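Local atomic coordinates of epimerase domain-containing protein (Bacillus cereus HuA2-4, PDB entry 6ZLK), a protein that interconverts UDP-glucuronic acid and UDP-galacturonic acid by epimerisation at C4 of the sugar, with bound NAD as the redox cofactor. Residues T212-Y217 with Q279-I284; R175-Y180 with V239-G244; I218-R223 with P295-S300. All blocks are in the same frame, centred on the assembly; numbering follows the deposited sequence.

Contact 1: residues T212-Y217 with Q279-I284; sequences TRDFTY and QTWADI. With UGB ((2S,3R,4S,5R,6R)-6-[[[(2R,3S,4R,5R)-5-(2,4-dioxopyrimidin-1-yl)-3,4-dihydroxy-oxolan-2-yl]methoxy-hydroxy-phosphoryl]oxy-hydroxy-phosphoryl]oxy-3,4,5-trihydroxy-oxane-2-carboxylic acid), chain G.
T212, R213 and D214 meet Q279, T280 and A282 in a mixed backbone and side-chain contact, which lays a loop against strand 212-217 where it borders the UDP-sugar pocket. T280 N donates to T212 O (3.1 Å), and R213 NH1 reaches the same oxygen from the opposite face of the carbonyl plane, so this one acceptor ties the loop to the arginine. The hydroxyl oxygen of T280 accepts a nearly straight hydrogen bond from the peptide N-H of D214 (D214 N to T280 OG1, 3.1 Å). In this epimerase/dehydratase-family fold, 212-217 is a strand of the main sheet interrupted between R213 and T216, and D214 there is the centre of an inverse gamma turn. The aspartate swings its carboxylate to the loop, CG anti to the backbone N (chi1 -164°), and OD2 receives A282 N on its anti lone pair at 2.8 Å. OD1 is taken by G244 N.

R213 bends at chi2 (-68°) and carries its guanidinium between T280 CG2 over one face and the ribose oxygen O3D of the UGB ligand over the other. Its NE points at the beta-phosphate, bonding O2B of UGB at 2.7 Å in the guanidinium plane, while P277 O gives NH1 a second acceptor. At the outer end a water joins T212 OG1 to Q279 NE2, with 2.6 Å to each.

Contact 2: residues R175-Y180 with V239-G244; sequences RYFTVY and VINIGG. With UGA (uridine-5'-diphosphate-glucuronic acid), chain F.
R175, I242 and F177 carry most of this buried contact, in which strands 171-180 and 239-242 run parallel as neighbours in the main sheet. R175 is gripped through its backbone on both sides of the residue: its N donates to I240 O at 2.9 Å, and its O receives I242 N at 2.8 Å in an almost straight bond (176°). Beyond the backbone its chain runs extended from CG to NE and passes obliquely over V239, whose CG1 lies over one face of the guanidinium, 3.4 Å from R175 NE. The charge itself is met by E157, in a salt bridge, and by the hydroxyl of Y130.

I242 points to the other side of the sheet, together with Y176. The two side chains lie side by side, with I242 CB at the edge of the tyrosine ring, 4.0 Å from Y176 CD1. The carbonyl of I242 accepts F177 N (3.1 Å), the last bond across the pair before strand 171-180 is interrupted at F177-T178.

F177 turns its ring to N241, with the ring and amide planes 78° apart and N241 OD1 at the ring edge, 3.6 Å from F177 CE1. That amide is fixed by other partners, Y130 at OD1 and D283 O at ND2.

In this NAD-dependent epimerase the backbone meets both ligands at and just past the break. T178 N donates to the sugar carboxylate oxygen O'Q of UGA at 2.6 Å, and V179 N bonds the nicotinamide amide of NAD. Successive peptide N-H groups, of T178 and V179, thus bind the sugar carboxylate and the cofactor, while the bonds of R175 and F177 to the neighbouring strand hold the backbone leading up to them.

Contact 3: residues I218-R223 with P295-S300; sequences IDDCIR and PTVSLS
D220 projects from helix 218-230 straight at the backbone of P295-V297 and presents its carboxylate to two successive peptide N-H groups. T296 N donates to D220 OD1 at 3.0 Å, on the syn side but 34° out of the carboxylate plane, whereas V297 N uses the syn lone pair of D220 OD2, also at 3.0 Å. Gripping both oxygens in this way fixes the rotation of the carboxylate. P295 closes in beside it, its CB lying 3.6 Å from D220 OD2.

R223, one turn further along the helix, is bent at chi3 (-75°), which folds its guanidinium back over the helix so that D219 O sits beneath the centre of one face. From there R223 NH2 forms a salt bridge with D220 OD1 (2.9 Å). OD1 lies close to the guanidinium plane, while NH2 comes to it from above the carboxylate plane, on the opposite face to T296 N, so one oxygen joins the helix's own i to i+3 ion pair to the bond across the contact.

The main sheet is that of the Rossmann-type NAD-binding fold of the epimerase/dehydratase family, and D220 ties the helix following strand 212-217 to the connection entering the C-terminal helix 299-313. S298 is the N-cap of that last helix, its OG accepting from D301 N.

The side chains of T296 and V297 cross that of R223 at about a right angle. V297 CG2 comes to the guanidinium edge, 3.6 Å from R223 NH2. T296 OG1 is also 3.5 Å from D220 OD1, at best a weak bond. A positive neighbour and two peptide donors would be expected to favour the charged form of D220.

Following the chain from the N terminus, R175-Y180 comes first, then T212-Y217 and directly after it I218-R223. Each finds its partner later, in the order V239-G244, Q279-I284 and P295-S300. Contact 2 therefore closes its loop first, contact 1 next and contact 3 last, and every pair of contacts crosses; none nests. Contacts 1 and 2 share the main sheet, where T216 OG1 bonds F177 O and links the two strands. Contact 3 joins contact 2 through helix 218-230, where I218 N bonds Y180 O, and meets contact 1 where Y217 packs on V297 and I284 on P295. Together they tie the ligand-binding strands to the loop before helix 285-291 and to the C-terminal helix.

Contact 1: residues T212-Y217 with Q279-I284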
# COMPACT_ATOMS: atom_id res chain seq x y z
N THR A 212 23.14 1.32 10.74
CA THR A 212 23.29 -0.11 11.10
C THR A 212 22.16 -0.87 10.45
O THR A 212 21.06 -0.34 10.18
CB THR A 212 23.32 -0.35 12.62
OG1 THR A 212 22.08 0.05 13.20
CG2 THR A 212 24.44 0.41 13.28
N ARG A 213 22.44 -2.12 10.22
CA ARG A 213 21.44 -3.05 9.72
C ARG A 213 21.58 -4.39 10.46
O ARG A 213 22.68 -4.77 10.90
CB ARG A 213 21.61 -3.38 8.23
CG ARG A 213 21.44 -2.21 7.28
CD ARG A 213 19.99 -1.75 7.27
NE ARG A 213 19.73 -0.63 6.34
CZ ARG A 213 19.66 0.66 6.67
NH1 ARG A 213 19.91 1.06 7.91
NH2 ARG A 213 19.27 1.56 5.76
N ASP A 214 20.46 -5.06 10.52
CA ASP A 214 20.38 -6.46 10.98
C ASP A 214 20.66 -7.36 9.78
O ASP A 214 19.75 -8.00 9.26
CB ASP A 214 18.98 -6.72 11.50
CG ASP A 214 18.96 -7.98 12.32
OD1 ASP A 214 19.93 -8.78 12.18
OD2 ASP A 214 18.03 -8.08 13.16
N PHE A 215 21.90 -7.43 9.41
CA PHE A 215 22.30 -8.16 8.20
C PHE A 215 22.06 -9.65 8.41
O PHE A 215 22.44 -10.23 9.44
CB PHE A 215 23.78 -7.95 7.99
CG PHE A 215 24.13 -6.54 7.61
CD1 PHE A 215 23.72 -6.00 6.40
CD2 PHE A 215 24.86 -5.74 8.48
CE1 PHE A 215 24.06 -4.70 6.03
CE2 PHE A 215 25.20 -4.44 8.12
CZ PHE A 215 24.81 -3.93 6.89
N THR A 216 21.40 -10.26 7.45
CA THR A 216 20.98 -11.67 7.50
C THR A 216 21.79 -12.44 6.46
O THR A 216 21.59 -12.26 5.28
CB THR A 216 19.48 -11.88 7.33
OG1 THR A 216 18.77 -10.98 8.22
CG2 THR A 216 19.12 -13.33 7.56
N TYR A 217 22.62 -13.36 6.90
CA TYR A 217 23.38 -14.18 5.95
C TYR A 217 22.39 -15.06 5.19
O TYR A 217 21.40 -15.60 5.72
CB TYR A 217 24.42 -15.07 6.64
CG TYR A 217 25.26 -15.79 5.62
CD1 TYR A 217 26.14 -15.05 4.83
CD2 TYR A 217 25.26 -17.17 5.51
CE1 TYR A 217 26.89 -15.65 3.84
CE2 TYR A 217 26.03 -17.79 4.54
CZ TYR A 217 26.89 -17.04 3.77
OH TYR A 217 27.62 -17.64 2.78
N GLN A 279 18.74 2.85 11.19
CA GLN A 279 18.93 1.56 11.89
C GLN A 279 17.83 0.59 11.47
O GLN A 279 16.64 1.01 11.40
CB GLN A 279 18.84 1.81 13.40
CG GLN A 279 18.74 0.55 14.23
CD GLN A 279 18.67 0.91 15.70
OE1 GLN A 279 17.62 0.82 16.35
NE2 GLN A 279 19.79 1.43 16.21
N THR A 280 18.17 -0.68 11.31
CA THR A 280 17.21 -1.81 11.33
C THR A 280 17.73 -2.79 12.38
O THR A 280 18.94 -3.01 12.50
CB THR A 280 16.96 -2.44 9.96
OG1 THR A 280 18.08 -3.23 9.57
CG2 THR A 280 16.59 -1.45 8.89
N TRP A 281 16.81 -3.37 13.11
CA TRP A 281 17.11 -4.31 14.20
C TRP A 281 15.87 -5.17 14.41
O TRP A 281 14.86 -4.57 14.75
CB TRP A 281 17.53 -3.52 15.43
CG TRP A 281 17.96 -4.35 16.60
CD1 TRP A 281 18.16 -5.70 16.66
CD2 TRP A 281 18.20 -3.85 17.92
NE1 TRP A 281 18.50 -6.07 17.94
CE2 TRP A 281 18.53 -4.95 18.73
CE3 TRP A 281 18.14 -2.57 18.49
CZ2 TRP A 281 18.83 -4.80 20.09
CZ3 TRP A 281 18.43 -2.43 19.83
CH2 TRP A 281 18.75 -3.54 20.62
N ALA A 282 15.90 -6.43 14.02
CA ALA A 282 14.73 -7.32 14.14
C ALA A 282 14.66 -7.88 15.56
O ALA A 282 15.65 -8.35 16.10
CB ALA A 282 14.80 -8.44 13.15
N ASP A 283 13.45 -7.95 16.11
CA ASP A 283 13.13 -8.91 17.16
C ASP A 283 12.75 -10.20 16.41
O ASP A 283 11.70 -10.22 15.69
CB ASP A 283 11.94 -8.41 17.97
CG ASP A 283 11.59 -9.28 19.16
OD1 ASP A 283 11.98 -10.46 19.16
OD2 ASP A 283 10.93 -8.74 20.09
N ILE A 284 13.58 -11.22 16.54
CA ILE A 284 13.34 -12.51 15.86
C ILE A 284 12.79 -13.53 16.87
O ILE A 284 12.86 -14.70 16.59
CB ILE A 284 14.62 -12.98 15.15
CG1 ILE A 284 15.82 -13.06 16.10
CG2 ILE A 284 14.90 -12.08 13.95
CD1 ILE A 284 17.05 -13.73 15.50
N1 UGB G . 25.07 1.77 1.28
C2 UGB G . 26.28 2.43 1.26
O2 UGB G . 26.73 3.04 2.23
N3 UGB G . 26.95 2.34 0.08
C4 UGB G . 26.54 1.69 -1.07
O4 UGB G . 27.26 1.71 -2.06
C5 UGB G . 25.26 1.05 -0.97
C6 UGB G . 24.58 1.12 0.18
PA UGB G . 21.87 -2.44 1.29
PB UGB G . 19.24 -1.99 2.48
O'P UGB G . 16.60 -3.90 -1.60
O'Q UGB G . 15.78 -5.74 -1.02
C1' UGB G . 16.70 -2.57 2.35
O1A UGB G . 22.86 -3.46 1.72
O1B UGB G . 18.89 -1.06 1.37
C1D UGB G . 24.31 1.78 2.54
C2' UGB G . 15.91 -3.28 3.43
O2' UGB G . 16.48 -2.99 4.70
O2A UGB G . 21.65 -2.15 -0.15
O2B UGB G . 19.54 -1.46 3.83
C2D UGB G . 22.83 2.03 2.30
O2D UGB G . 22.63 3.42 2.16
C3' UGB G . 15.94 -4.77 3.13
O3' UGB G . 15.17 -5.46 4.12
O3A UGB G . 20.47 -2.86 1.94
O3B UGB G . 18.03 -3.03 2.57
C3D UGB G . 22.22 1.38 3.55
O3D UGB G . 22.23 2.30 4.64
C4' UGB G . 15.48 -5.01 1.70
O4' UGB G . 14.17 -4.48 1.48
C4D UGB G . 23.17 0.21 3.84
O4D UGB G . 24.40 0.51 3.13
C5' UGB G . 16.44 -4.29 0.75
O5' UGB G . 16.27 -2.90 1.03
C5D UGB G . 22.66 -1.15 3.42
O5D UGB G . 22.19 -1.07 2.06
C6' UGB G . 16.25 -4.66 -0.73
O HOH W 1 22.01 1.91 15.04

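Contact 2: residues R175-Y180 with V239-G244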
# COMPACT_ATOMS: atom_id res chain seq x y z
N ARG A 175 9.20 -11.23 6.86
CA ARG A 175 9.92 -9.95 6.66
C ARG A 175 11.41 -10.19 6.81
O ARG A 175 11.94 -10.32 7.94
CB ARG A 175 9.47 -8.89 7.68
CG ARG A 175 8.05 -8.44 7.44
CD ARG A 175 7.61 -7.53 8.56
NE ARG A 175 6.30 -6.98 8.23
CZ ARG A 175 5.52 -6.33 9.09
NH1 ARG A 175 5.90 -6.13 10.33
NH2 ARG A 175 4.34 -5.88 8.73
N TYR A 176 12.10 -10.24 5.69
CA TYR A 176 13.58 -10.31 5.71
C TYR A 176 14.23 -8.97 6.06
O TYR A 176 13.78 -7.92 5.66
CB TYR A 176 14.04 -10.67 4.29
CG TYR A 176 13.71 -12.05 3.76
CD1 TYR A 176 13.21 -13.10 4.52
CD2 TYR A 176 13.86 -12.27 2.40
CE1 TYR A 176 12.96 -14.34 3.97
CE2 TYR A 176 13.56 -13.49 1.83
CZ TYR A 176 13.16 -14.55 2.61
OH TYR A 176 12.90 -15.77 2.03
N PHE A 177 15.35 -9.06 6.76
CA PHE A 177 16.27 -7.94 7.06
C PHE A 177 17.59 -8.13 6.31
O PHE A 177 18.35 -9.14 6.48
CB PHE A 177 16.52 -7.86 8.55
CG PHE A 177 15.33 -7.43 9.38
CD1 PHE A 177 14.14 -8.12 9.41
CD2 PHE A 177 15.43 -6.25 10.09
CE1 PHE A 177 13.07 -7.63 10.13
CE2 PHE A 177 14.37 -5.76 10.85
CZ PHE A 177 13.18 -6.45 10.85
N THR A 178 17.89 -7.16 5.50
CA THR A 178 19.11 -6.97 4.68
C THR A 178 19.87 -8.29 4.52
O THR A 178 20.85 -8.53 5.21
CB THR A 178 19.98 -5.82 5.20
OG1 THR A 178 19.10 -4.70 5.43
CG2 THR A 178 21.03 -5.50 4.16
N VAL A 179 19.55 -8.98 3.44
CA VAL A 179 20.19 -10.30 3.23
C VAL A 179 21.51 -10.10 2.48
O VAL A 179 21.59 -9.29 1.56
CB VAL A 179 19.22 -11.23 2.49
CG1 VAL A 179 19.82 -12.60 2.27
CG2 VAL A 179 17.90 -11.30 3.26
N TYR A 180 22.54 -10.86 2.85
CA TYR A 180 23.84 -10.74 2.16
C TYR A 180 24.41 -12.14 1.97
O TYR A 180 23.91 -13.14 2.51
CB TYR A 180 24.74 -9.79 2.93
CG TYR A 180 25.37 -10.45 4.13
CD1 TYR A 180 24.67 -10.62 5.30
CD2 TYR A 180 26.66 -10.93 4.07
CE1 TYR A 180 25.25 -11.25 6.40
CE2 TYR A 180 27.25 -11.56 5.15
CZ TYR A 180 26.57 -11.70 6.33
OH TYR A 180 27.20 -12.39 7.31
N VAL A 239 2.77 -12.83 10.60
CA VAL A 239 3.94 -12.07 10.07
C VAL A 239 5.14 -12.43 10.94
O VAL A 239 5.05 -12.33 12.18
CB VAL A 239 3.67 -10.57 10.08
CG1 VAL A 239 4.88 -9.79 9.58
CG2 VAL A 239 2.43 -10.27 9.25
N ILE A 240 6.26 -12.78 10.33
CA ILE A 240 7.45 -13.30 11.04
C ILE A 240 8.69 -12.56 10.51
O ILE A 240 8.98 -12.73 9.31
CB ILE A 240 7.60 -14.82 10.86
CG1 ILE A 240 6.30 -15.56 11.23
CG2 ILE A 240 8.81 -15.29 11.66
CD1 ILE A 240 6.38 -17.09 11.03
N ASN A 241 9.38 -11.84 11.37
CA ASN A 241 10.72 -11.26 11.05
C ASN A 241 11.76 -12.39 10.91
O ASN A 241 11.84 -13.32 11.77
CB ASN A 241 11.24 -10.35 12.12
CG ASN A 241 10.42 -9.10 12.30
OD1 ASN A 241 9.82 -8.60 11.38
ND2 ASN A 241 10.41 -8.59 13.52
N ILE A 242 12.58 -12.31 9.87
CA ILE A 242 13.76 -13.19 9.67
C ILE A 242 14.98 -12.27 9.61
O ILE A 242 15.13 -11.53 8.62
CB ILE A 242 13.61 -14.01 8.36
CG1 ILE A 242 12.32 -14.84 8.35
CG2 ILE A 242 14.84 -14.87 8.11
CD1 ILE A 242 12.27 -15.88 9.43
N GLY A 243 15.77 -12.24 10.68
CA GLY A 243 16.93 -11.38 10.86
C GLY A 243 18.17 -12.15 11.18
O GLY A 243 18.12 -13.39 11.26
N GLY A 244 19.25 -11.41 11.29
CA GLY A 244 20.57 -12.01 11.28
C GLY A 244 21.13 -12.23 12.64
O GLY A 244 20.53 -11.85 13.69
C1' UGA F . 18.15 -4.39 1.44
C2' UGA F . 17.61 -4.82 0.08
O2' UGA F . 18.24 -4.01 -0.91
C3' UGA F . 16.11 -4.67 -0.03
O3' UGA F . 15.71 -5.33 -1.23
C4' UGA F . 15.39 -5.26 1.17
O4' UGA F . 14.00 -4.92 1.07
C5' UGA F . 15.99 -4.70 2.47
O5' UGA F . 17.39 -4.96 2.49
C6' UGA F . 15.40 -5.24 3.78
O'P UGA F . 14.22 -5.47 3.88
O'Q UGA F . 16.12 -5.38 4.74
PB UGA F . 19.18 -2.18 2.41
O1B UGA F . 19.06 -2.46 3.84
O2B UGA F . 19.10 -0.80 1.88
O3B UGA F . 18.17 -2.98 1.45
O3A UGA F . 20.54 -2.88 1.94
PA UGA F . 21.91 -2.43 1.25
O1A UGA F . 21.60 -2.00 -0.12
O2A UGA F . 22.87 -3.51 1.49
O5D UGA F . 22.32 -1.12 2.10
C5D UGA F . 22.65 -1.17 3.48
C4D UGA F . 23.24 0.15 3.86
O4D UGA F . 24.40 0.44 3.05
C3D UGA F . 22.30 1.35 3.68
O3D UGA F . 22.35 2.04 4.93
C2D UGA F . 22.90 2.16 2.53
O2D UGA F . 22.90 3.54 2.84
C1D UGA F . 24.38 1.77 2.58
N1 UGA F . 25.06 1.80 1.27
C6 UGA F . 24.59 1.10 0.20
C2 UGA F . 26.29 2.45 1.25
O2 UGA F . 26.73 3.10 2.19
N3 UGA F . 26.96 2.32 0.07
C4 UGA F . 26.55 1.65 -1.05
O4 UGA F . 27.27 1.67 -2.04
C5 UGA F . 25.26 1.01 -0.95

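Contact 3: residues I218-R223 with P295-S300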
# COMPACT_ATOMS: atom_id res chain seq x y z
N ILE A 218 22.65 -15.21 3.89
CA ILE A 218 21.72 -15.90 2.98
C ILE A 218 21.36 -17.30 3.50
O ILE A 218 20.19 -17.67 3.43
CB ILE A 218 22.30 -15.93 1.57
CG1 ILE A 218 21.36 -16.61 0.59
CG2 ILE A 218 23.69 -16.59 1.54
CD1 ILE A 218 19.98 -15.99 0.42
N ASP A 219 22.33 -18.09 3.99
CA ASP A 219 22.00 -19.46 4.49
C ASP A 219 21.08 -19.38 5.72
O ASP A 219 20.21 -20.32 5.82
CB ASP A 219 23.22 -20.28 4.82
CG ASP A 219 24.09 -20.61 3.63
OD1 ASP A 219 23.65 -20.39 2.49
OD2 ASP A 219 25.21 -21.11 3.88
N ASP A 220 21.18 -18.35 6.53
CA ASP A 220 20.25 -18.17 7.67
C ASP A 220 18.85 -17.89 7.13
O ASP A 220 17.87 -18.51 7.57
CB ASP A 220 20.79 -17.15 8.65
CG ASP A 220 21.92 -17.67 9.54
OD1 ASP A 220 21.82 -18.88 9.94
OD2 ASP A 220 22.84 -16.88 9.88
N CYS A 221 18.78 -16.89 6.25
CA CYS A 221 17.54 -16.50 5.57
C CYS A 221 16.85 -17.76 5.01
O CYS A 221 15.65 -17.99 5.20
CB CYS A 221 17.89 -15.51 4.47
SG CYS A 221 16.48 -15.19 3.37
N ILE A 222 17.57 -18.57 4.25
CA ILE A 222 16.98 -19.74 3.57
C ILE A 222 16.56 -20.81 4.61
O ILE A 222 15.45 -21.34 4.45
CB ILE A 222 17.95 -20.29 2.52
CG1 ILE A 222 18.18 -19.26 1.42
CG2 ILE A 222 17.52 -21.66 1.99
CD1 ILE A 222 16.95 -18.79 0.70
N ARG A 223 17.32 -21.02 5.68
CA ARG A 223 16.89 -21.97 6.74
C ARG A 223 15.59 -21.49 7.39
O ARG A 223 14.67 -22.32 7.56
CB ARG A 223 17.96 -22.14 7.84
CG ARG A 223 19.04 -23.10 7.41
CD ARG A 223 20.03 -23.38 8.53
NE ARG A 223 20.96 -22.28 8.76
CZ ARG A 223 22.16 -22.18 8.19
NH1 ARG A 223 22.58 -23.09 7.31
NH2 ARG A 223 22.93 -21.14 8.46
N PRO A 295 19.67 -17.72 13.82
CA PRO A 295 20.72 -17.47 12.83
C PRO A 295 22.04 -17.90 13.46
O PRO A 295 22.25 -17.64 14.62
CB PRO A 295 20.61 -15.97 12.53
CG PRO A 295 20.05 -15.40 13.81
CD PRO A 295 19.11 -16.48 14.36
N THR A 296 22.87 -18.59 12.70
CA THR A 296 24.15 -19.17 13.19
C THR A 296 25.36 -18.59 12.48
O THR A 296 26.49 -18.85 12.94
CB THR A 296 24.09 -20.70 13.06
OG1 THR A 296 23.93 -21.04 11.69
CG2 THR A 296 22.97 -21.24 13.92
N VAL A 297 25.21 -17.81 11.42
CA VAL A 297 26.43 -17.42 10.66
C VAL A 297 26.88 -16.03 11.12
O VAL A 297 26.10 -15.07 10.96
CB VAL A 297 26.17 -17.46 9.15
CG1 VAL A 297 27.39 -16.99 8.38
CG2 VAL A 297 25.73 -18.85 8.72
N SER A 298 28.12 -15.91 11.60
CA SER A 298 28.70 -14.63 12.03
C SER A 298 28.98 -13.77 10.80
O SER A 298 29.18 -14.30 9.70
CB SER A 298 29.99 -14.82 12.82
OG SER A 298 30.98 -15.36 11.95
N LEU A 299 29.03 -12.48 11.01
CA LEU A 299 29.44 -11.56 9.94
C LEU A 299 30.81 -11.91 9.40
O LEU A 299 30.93 -11.85 8.19
CB LEU A 299 29.45 -10.13 10.47
CG LEU A 299 28.08 -9.48 10.46
CD1 LEU A 299 28.14 -8.16 11.24
CD2 LEU A 299 27.62 -9.26 9.02
N SER A 300 31.79 -12.28 10.22
CA SER A 300 33.14 -12.54 9.67
C SER A 300 33.06 -13.75 8.73
O SER A 300 33.58 -13.68 7.60
CB SER A 300 34.23 -12.69 10.72
OG SER A 300 33.89 -13.69 11.64